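PDB 2QGH: diaminopimelate decarboxylase from Helicobacter pylori, which catalyses the pyridoxal-phosphate-dependent decarboxylation of meso-diaminopimelate to L-lysine, the last step of bacterial lysine biosynthesis. Local coordinates for residues 70-78 / 93-101; 289-297 / 307-316. All coordinates share one frame; numbering follows the deposited sequence.

Contact 1: 70-78 / 93-101; sequences NLSILSLLA and QRALKAGIK
Two successive outer helices of the alpha/beta barrel, 71-79 and 89-97, meet through L74 and A98, whose CB atoms sit 3.5 Å apart, closer than usual for two carbons. The short segments cross at -57°, their axes 9.2 Å from each other. With its CG anti to the carbonyl carbon (chi1 -69°), L74 carries CD1 to R94 CB at 3.9 Å, the two side chains lying at about a right angle. R94 runs on, extended as far as NE, and its turned guanidinium brings NH1 to 3.2 Å from L71 CD1. Its charged end is answered by E418 of the second subunit, which also accepts from L71 N; K97 has a salt bridge to E419 of that subunit.

Strand 83-86, which lies next to 59-64 in the closed parallel barrel, comes between the two helices in the chain. The later helix finishes in a Schellman motif: G99 takes a positive phi of 106°, and I100 N bonds back to A95 O at 3.0 Å while G99 N reaches L96 O. Its last turn lies against the other helix, so that A98 O receives a CA-H...O contact from S75 CA at 3.4 Å. A78 CB rests beside that same carbonyl and the G99 backbone, with I100 CG1 touching it at 3.8 Å. No direct hydrogen bond joins the segments; instead one water donates to both A78 O and G99 O. At the start of helix 71-79, N70 is the N-cap, its OD1 taking weak bonds from S72 N and I73 N, while its ND2 bonds to I405 O.

Contact 2: 289-297 / 307-316; sequences GELITQVLY and VIVDAGMNDF
A beta hairpin, strands 289-299 and 306-309, carries a bulge at L296 and Y297, which both face I308. I308 O takes a nearly straight bond from L296 N at 2.8 Å and a weak one from Y297 N at 3.4 Å, while I308 N returns a bond to Y297 O at 3.0 Å. On the face carrying Y297 and I308, I308 CD1 touches Y297 CB and I308 CG2 lies at the edge of the tyrosine ring, whose hydroxyl bonds to K112 O of the second subunit. V295 and V309, a non-hydrogen-bonded pair, put their CG2 atoms 4.3 Å apart on the other face.

Past V309 the chain leaves the strand, and D310 keeps hold of Q294 from both ends. D310 N donates to Q294 O at 3.1 Å, and Q294 N donates to D310 OD1 at 3.0 Å, coming from above the carboxylate plane. The side chain can turn back this way because CG stands between the backbone N and the carbonyl carbon (chi1 60°). T33 binds OD2, and the L296 side chain lies at about a right angle to that of D310, its CD1 3.8 Å from D310 CB.

Further on, L291 CD2 packs on F316 CB at 3.8 Å, and the F316 side chain, not far from the bound lysine, makes a T-shaped contact with H326. The turn before it is tied by D315, whose OD2 accepts from G312 N and forms a salt bridge with R389. Two residues sharing one opposite partner make this a classic beta bulge, set in the hairpin of the mixed beta sheet.

Contact 1 closes before contact 2 opens along the chain, and they belong to different parts of the fold. Contact 1 lies on the outer helices of the eight-stranded parallel barrel that holds the pyridoxal phosphate; contact 2 lies in the mixed beta sheet, where strand 289-299 follows the last barrel strand, 275-278. Their centres are 28 Å apart, and the nearest atoms, about 9 Å apart, do not touch. Both reach the second subunit, so the dimer interface involves barrel and sheet alike. This barrel-plus-sheet architecture is that of the fold-type III pyridoxal enzymes; soon after contact 2 the chain supplies R318 and Y322 to the lysine pocket.

Contact 1: 70-78 / 93-101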
# COMPACT_ATOMS: atom_id res chain seq x y z
N ASN A 70 6.02 -13.59 7.67
CA ASN A 70 7.24 -13.48 8.45
C ASN A 70 7.86 -14.87 8.67
O ASN A 70 7.19 -15.83 9.09
CB ASN A 70 6.97 -12.76 9.77
CG ASN A 70 8.19 -12.69 10.67
OD1 ASN A 70 8.50 -13.64 11.41
ND2 ASN A 70 8.91 -11.57 10.61
N LEU A 71 9.15 -14.98 8.35
CA LEU A 71 9.91 -16.21 8.47
C LEU A 71 9.75 -16.93 9.80
O LEU A 71 9.63 -18.15 9.84
CB LEU A 71 11.40 -15.92 8.23
CG LEU A 71 11.97 -16.22 6.85
CD1 LEU A 71 10.97 -15.88 5.77
CD2 LEU A 71 13.26 -15.43 6.67
N SER A 72 9.76 -16.17 10.89
CA SER A 72 9.63 -16.74 12.22
C SER A 72 8.28 -17.38 12.45
O SER A 72 8.19 -18.49 12.97
CB SER A 72 9.90 -15.68 13.29
OG SER A 72 11.28 -15.40 13.35
N ILE A 73 7.21 -16.69 12.06
CA ILE A 73 5.90 -17.28 12.26
C ILE A 73 5.71 -18.50 11.36
O ILE A 73 5.11 -19.49 11.79
CB ILE A 73 4.75 -16.26 12.02
CG1 ILE A 73 3.90 -16.73 10.84
CG2 ILE A 73 5.33 -14.87 11.85
CD1 ILE A 73 2.62 -15.98 10.67
N LEU A 74 6.21 -18.44 10.13
CA LEU A 74 6.07 -19.57 9.22
C LEU A 74 6.81 -20.78 9.81
O LEU A 74 6.38 -21.93 9.66
CB LEU A 74 6.65 -19.24 7.84
CG LEU A 74 5.92 -18.21 6.96
CD1 LEU A 74 6.65 -18.06 5.64
CD2 LEU A 74 4.50 -18.65 6.71
N SER A 75 7.92 -20.52 10.50
CA SER A 75 8.70 -21.58 11.11
C SER A 75 7.91 -22.21 12.26
O SER A 75 7.94 -23.43 12.45
CB SER A 75 10.02 -21.03 11.63
OG SER A 75 10.86 -22.07 12.10
N LEU A 76 7.23 -21.38 13.03
CA LEU A 76 6.42 -21.86 14.13
C LEU A 76 5.33 -22.76 13.55
O LEU A 76 5.04 -23.84 14.07
CB LEU A 76 5.78 -20.69 14.88
CG LEU A 76 4.55 -21.04 15.72
CD1 LEU A 76 4.92 -22.08 16.79
CD2 LEU A 76 4.00 -19.79 16.37
N LEU A 77 4.72 -22.33 12.45
CA LEU A 77 3.67 -23.13 11.85
C LEU A 77 4.23 -24.42 11.28
O LEU A 77 3.57 -25.45 11.32
CB LEU A 77 2.96 -22.33 10.76
CG LEU A 77 2.07 -21.21 11.31
CD1 LEU A 77 1.73 -20.22 10.20
CD2 LEU A 77 0.81 -21.81 11.92
N ALA A 78 5.46 -24.38 10.79
CA ALA A 78 6.09 -25.56 10.22
C ALA A 78 6.33 -26.64 11.28
O ALA A 78 6.18 -27.83 11.02
CB ALA A 78 7.41 -25.19 9.56
N GLN A 93 9.14 -19.83 -1.78
CA GLN A 93 10.50 -19.84 -1.27
C GLN A 93 10.53 -19.56 0.22
O GLN A 93 11.29 -20.20 0.95
CB GLN A 93 11.38 -18.83 -2.03
CG GLN A 93 11.57 -19.20 -3.51
CD GLN A 93 12.75 -18.49 -4.16
OE1 GLN A 93 13.02 -18.67 -5.36
NE2 GLN A 93 13.47 -17.68 -3.38
N ARG A 94 9.72 -18.61 0.68
CA ARG A 94 9.66 -18.29 2.11
C ARG A 94 9.26 -19.54 2.90
O ARG A 94 9.92 -19.92 3.87
CB ARG A 94 8.62 -17.21 2.40
CG ARG A 94 9.01 -15.78 2.02
CD ARG A 94 7.83 -14.86 2.32
NE ARG A 94 8.20 -13.45 2.42
CZ ARG A 94 8.79 -12.90 3.48
NH1 ARG A 94 9.08 -13.64 4.53
NH2 ARG A 94 9.09 -11.61 3.47
N ALA A 95 8.15 -20.15 2.48
CA ALA A 95 7.62 -21.34 3.12
C ALA A 95 8.65 -22.46 3.25
O ALA A 95 8.82 -23.03 4.33
CB ALA A 95 6.40 -21.85 2.36
N LEU A 96 9.32 -22.76 2.14
CA LEU A 96 10.33 -23.82 2.12
C LEU A 96 11.49 -23.48 3.05
O LEU A 96 12.02 -24.34 3.74
CB LEU A 96 10.87 -24.02 0.70
CG LEU A 96 9.92 -24.72 -0.28
CD1 LEU A 96 10.55 -24.74 -1.67
CD2 LEU A 96 9.63 -26.12 0.20
N LYS A 97 11.88 -22.21 3.05
CA LYS A 97 12.98 -21.73 3.87
C LYS A 97 12.62 -21.77 5.35
O LYS A 97 13.49 -21.88 6.20
CB LYS A 97 13.33 -20.29 3.45
CG LYS A 97 14.56 -19.70 4.13
CD LYS A 97 14.80 -18.26 3.63
CE LYS A 97 15.99 -17.61 4.32
NZ LYS A 97 17.30 -18.20 3.91
N ALA A 98 11.33 -21.70 5.67
CA ALA A 98 10.89 -21.72 7.06
C ALA A 98 10.69 -23.14 7.56
O ALA A 98 10.42 -23.35 8.74
CB ALA A 98 9.62 -20.92 7.24
N GLY A 99 10.81 -24.12 6.66
CA GLY A 99 10.66 -25.51 7.06
C GLY A 99 9.38 -26.22 6.68
O GLY A 99 9.14 -27.36 7.12
N ILE A 100 8.54 -25.58 5.89
CA ILE A 100 7.29 -26.20 5.49
C ILE A 100 7.61 -27.24 4.42
O ILE A 100 8.43 -27.00 3.54
CB ILE A 100 6.29 -25.13 4.99
CG1 ILE A 100 5.79 -24.34 6.21
CG2 ILE A 100 5.12 -25.78 4.26
CD1 ILE A 100 4.93 -23.16 5.88
N LYS A 101 7.00 -28.42 4.52
CA LYS A 101 7.26 -29.48 3.55
C LYS A 101 6.69 -29.12 2.19
O LYS A 101 5.56 -28.64 2.07
CB LYS A 101 6.65 -30.81 4.01
CG LYS A 101 7.11 -31.31 5.36
CD LYS A 101 8.61 -31.55 5.41
CE LYS A 101 9.00 -32.13 6.77
NZ LYS A 101 10.47 -32.40 6.89
O HOH W 1 7.12 -28.76 8.32

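Contact 2: 289-297 / 307-316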
# COMPACT_ATOMS: atom_id res chain seq x y z
N GLY A 289 -1.28 -10.44 16.42
CA GLY A 289 -0.47 -9.28 16.13
C GLY A 289 -1.09 -7.95 16.51
O GLY A 289 -2.28 -7.71 16.32
N GLU A 290 -0.25 -7.07 17.06
CA GLU A 290 -0.70 -5.75 17.45
C GLU A 290 0.31 -4.68 17.07
O GLU A 290 1.52 -4.90 17.10
CB GLU A 290 -1.00 -5.72 18.94
CG GLU A 290 -2.27 -6.47 19.26
CD GLU A 290 -2.72 -6.34 20.69
OE1 GLU A 290 -3.92 -6.60 20.95
OE2 GLU A 290 -1.88 -5.98 21.55
N LEU A 291 -0.21 -3.52 16.68
CA LEU A 291 0.62 -2.39 16.29
C LEU A 291 0.76 -1.40 17.45
O LEU A 291 -0.15 -0.62 17.74
CB LEU A 291 -0.00 -1.71 15.06
CG LEU A 291 0.72 -0.51 14.43
CD1 LEU A 291 2.22 -0.76 14.34
CD2 LEU A 291 0.12 -0.26 13.06
N ILE A 292 1.92 -1.46 18.10
CA ILE A 292 2.22 -0.59 19.22
C ILE A 292 2.84 0.68 18.66
O ILE A 292 3.87 0.65 17.99
CB ILE A 292 3.24 -1.25 20.19
CG1 ILE A 292 2.82 -2.70 20.50
CG2 ILE A 292 3.34 -0.43 21.47
CD1 ILE A 292 1.41 -2.84 21.03
N THR A 293 2.20 1.80 18.96
CA THR A 293 2.63 3.10 18.48
C THR A 293 2.53 4.12 19.61
O THR A 293 1.65 4.04 20.47
CB THR A 293 1.74 3.53 17.32
OG1 THR A 293 2.09 4.85 16.90
CG2 THR A 293 0.29 3.50 17.73
N GLN A 294 3.45 5.08 19.59
CA GLN A 294 3.51 6.12 20.62
C GLN A 294 2.79 7.40 20.20
O GLN A 294 2.71 7.72 19.02
CB GLN A 294 4.98 6.43 20.94
CG GLN A 294 5.19 7.65 21.79
CD GLN A 294 6.66 7.89 22.10
OE1 GLN A 294 7.02 8.92 22.67
NE2 GLN A 294 7.51 6.94 21.73
N VAL A 295 2.27 8.13 21.18
CA VAL A 295 1.57 9.38 20.91
C VAL A 295 2.58 10.51 20.77
O VAL A 295 3.45 10.67 21.61
CB VAL A 295 0.61 9.75 22.06
CG1 VAL A 295 -0.08 11.08 21.75
CG2 VAL A 295 -0.41 8.65 22.26
N LEU A 296 2.48 11.29 19.70
CA LEU A 296 3.41 12.40 19.50
C LEU A 296 2.80 13.73 19.94
O LEU A 296 3.41 14.47 20.70
CB LEU A 296 3.83 12.48 18.03
CG LEU A 296 4.52 11.22 17.49
CD1 LEU A 296 4.81 11.40 16.01
CD2 LEU A 296 5.81 10.95 18.28
N TYR A 297 1.59 14.01 19.45
CA TYR A 297 0.89 15.25 19.80
C TYR A 297 -0.62 15.03 19.92
O TYR A 297 -1.15 14.01 19.46
CB TYR A 297 1.10 16.32 18.71
CG TYR A 297 2.53 16.50 18.25
CD1 TYR A 297 2.95 16.03 17.00
CD2 TYR A 297 3.47 17.12 19.07
CE1 TYR A 297 4.27 16.16 16.59
CE2 TYR A 297 4.79 17.25 18.67
CZ TYR A 297 5.18 16.77 17.44
OH TYR A 297 6.50 16.90 17.07
N VAL A 307 -5.60 12.85 17.69
CA VAL A 307 -4.54 12.17 18.43
C VAL A 307 -3.52 11.67 17.40
O VAL A 307 -3.74 10.65 16.74
CB VAL A 307 -5.10 10.99 19.24
CG1 VAL A 307 -3.94 10.14 19.79
CG2 VAL A 307 -5.96 11.52 20.39
N ILE A 308 -2.42 12.41 17.26
CA ILE A 308 -1.36 12.09 16.32
C ILE A 308 -0.40 11.06 16.88
O ILE A 308 0.28 11.28 17.89
CB ILE A 308 -0.59 13.37 15.92
CG1 ILE A 308 -1.56 14.35 15.26
CG2 ILE A 308 0.52 13.04 14.95
CD1 ILE A 308 -1.13 15.80 15.36
N VAL A 309 -0.33 9.92 16.19
CA VAL A 309 0.49 8.80 16.58
C VAL A 309 1.64 8.60 15.57
O VAL A 309 1.56 9.08 14.44
CB VAL A 309 -0.44 7.57 16.71
CG1 VAL A 309 0.11 6.38 15.95
CG2 VAL A 309 -0.67 7.27 18.18
N ASP A 310 2.71 7.89 15.96
CA ASP A 310 3.84 7.73 15.05
C ASP A 310 3.78 6.62 14.00
O ASP A 310 4.73 6.46 13.24
CB ASP A 310 5.17 7.64 15.83
CG ASP A 310 5.24 6.47 16.81
OD1 ASP A 310 4.39 5.56 16.75
OD2 ASP A 310 6.17 6.46 17.65
N ALA A 311 2.69 5.86 13.95
CA ALA A 311 2.52 4.81 12.94
C ALA A 311 1.59 5.42 11.89
O ALA A 311 0.81 6.31 12.21
CB ALA A 311 1.87 3.56 13.55
N GLY A 312 1.67 4.97 10.64
CA GLY A 312 0.82 5.54 9.62
C GLY A 312 0.26 4.53 8.65
O GLY A 312 0.52 3.33 8.75
N MET A 313 -0.51 5.03 7.68
CA MET A 313 -1.12 4.17 6.68
C MET A 313 -0.09 3.32 5.92
O MET A 313 -0.41 2.23 5.47
CB MET A 313 -1.92 5.02 5.70
CG MET A 313 -1.08 5.98 4.88
SD MET A 313 -2.13 6.87 3.74
CE MET A 313 -2.58 5.55 2.56
N ASN A 314 1.14 3.82 5.79
CA ASN A 314 2.15 3.03 5.09
C ASN A 314 2.42 1.75 5.89
O ASN A 314 2.74 0.72 5.31
CB ASN A 314 3.46 3.82 4.92
CG ASN A 314 4.20 4.00 6.22
OD1 ASN A 314 3.77 4.75 7.10
ND2 ASN A 314 5.33 3.32 6.36
N ASP A 315 2.29 1.83 7.21
CA ASP A 315 2.53 0.67 8.07
C ASP A 315 1.30 -0.22 8.16
O ASP A 315 1.41 -1.44 8.27
CB ASP A 315 2.88 1.10 9.50
CG ASP A 315 4.01 2.10 9.57
OD1 ASP A 315 5.12 1.79 9.09
OD2 ASP A 315 3.78 3.19 10.12
N PHE A 316 0.13 0.39 8.14
CA PHE A 316 -1.12 -0.35 8.26
C PHE A 316 -2.11 0.23 7.29
O PHE A 316 -2.69 1.29 7.52
CB PHE A 316 -1.63 -0.24 9.70
CG PHE A 316 -2.86 -1.06 9.97
CD1 PHE A 316 -2.88 -2.42 9.70
CD2 PHE A 316 -4.00 -0.45 10.50
CE1 PHE A 316 -4.03 -3.18 9.94
CE2 PHE A 316 -5.15 -1.21 10.75
CZ PHE A 316 -5.17 -2.57 10.47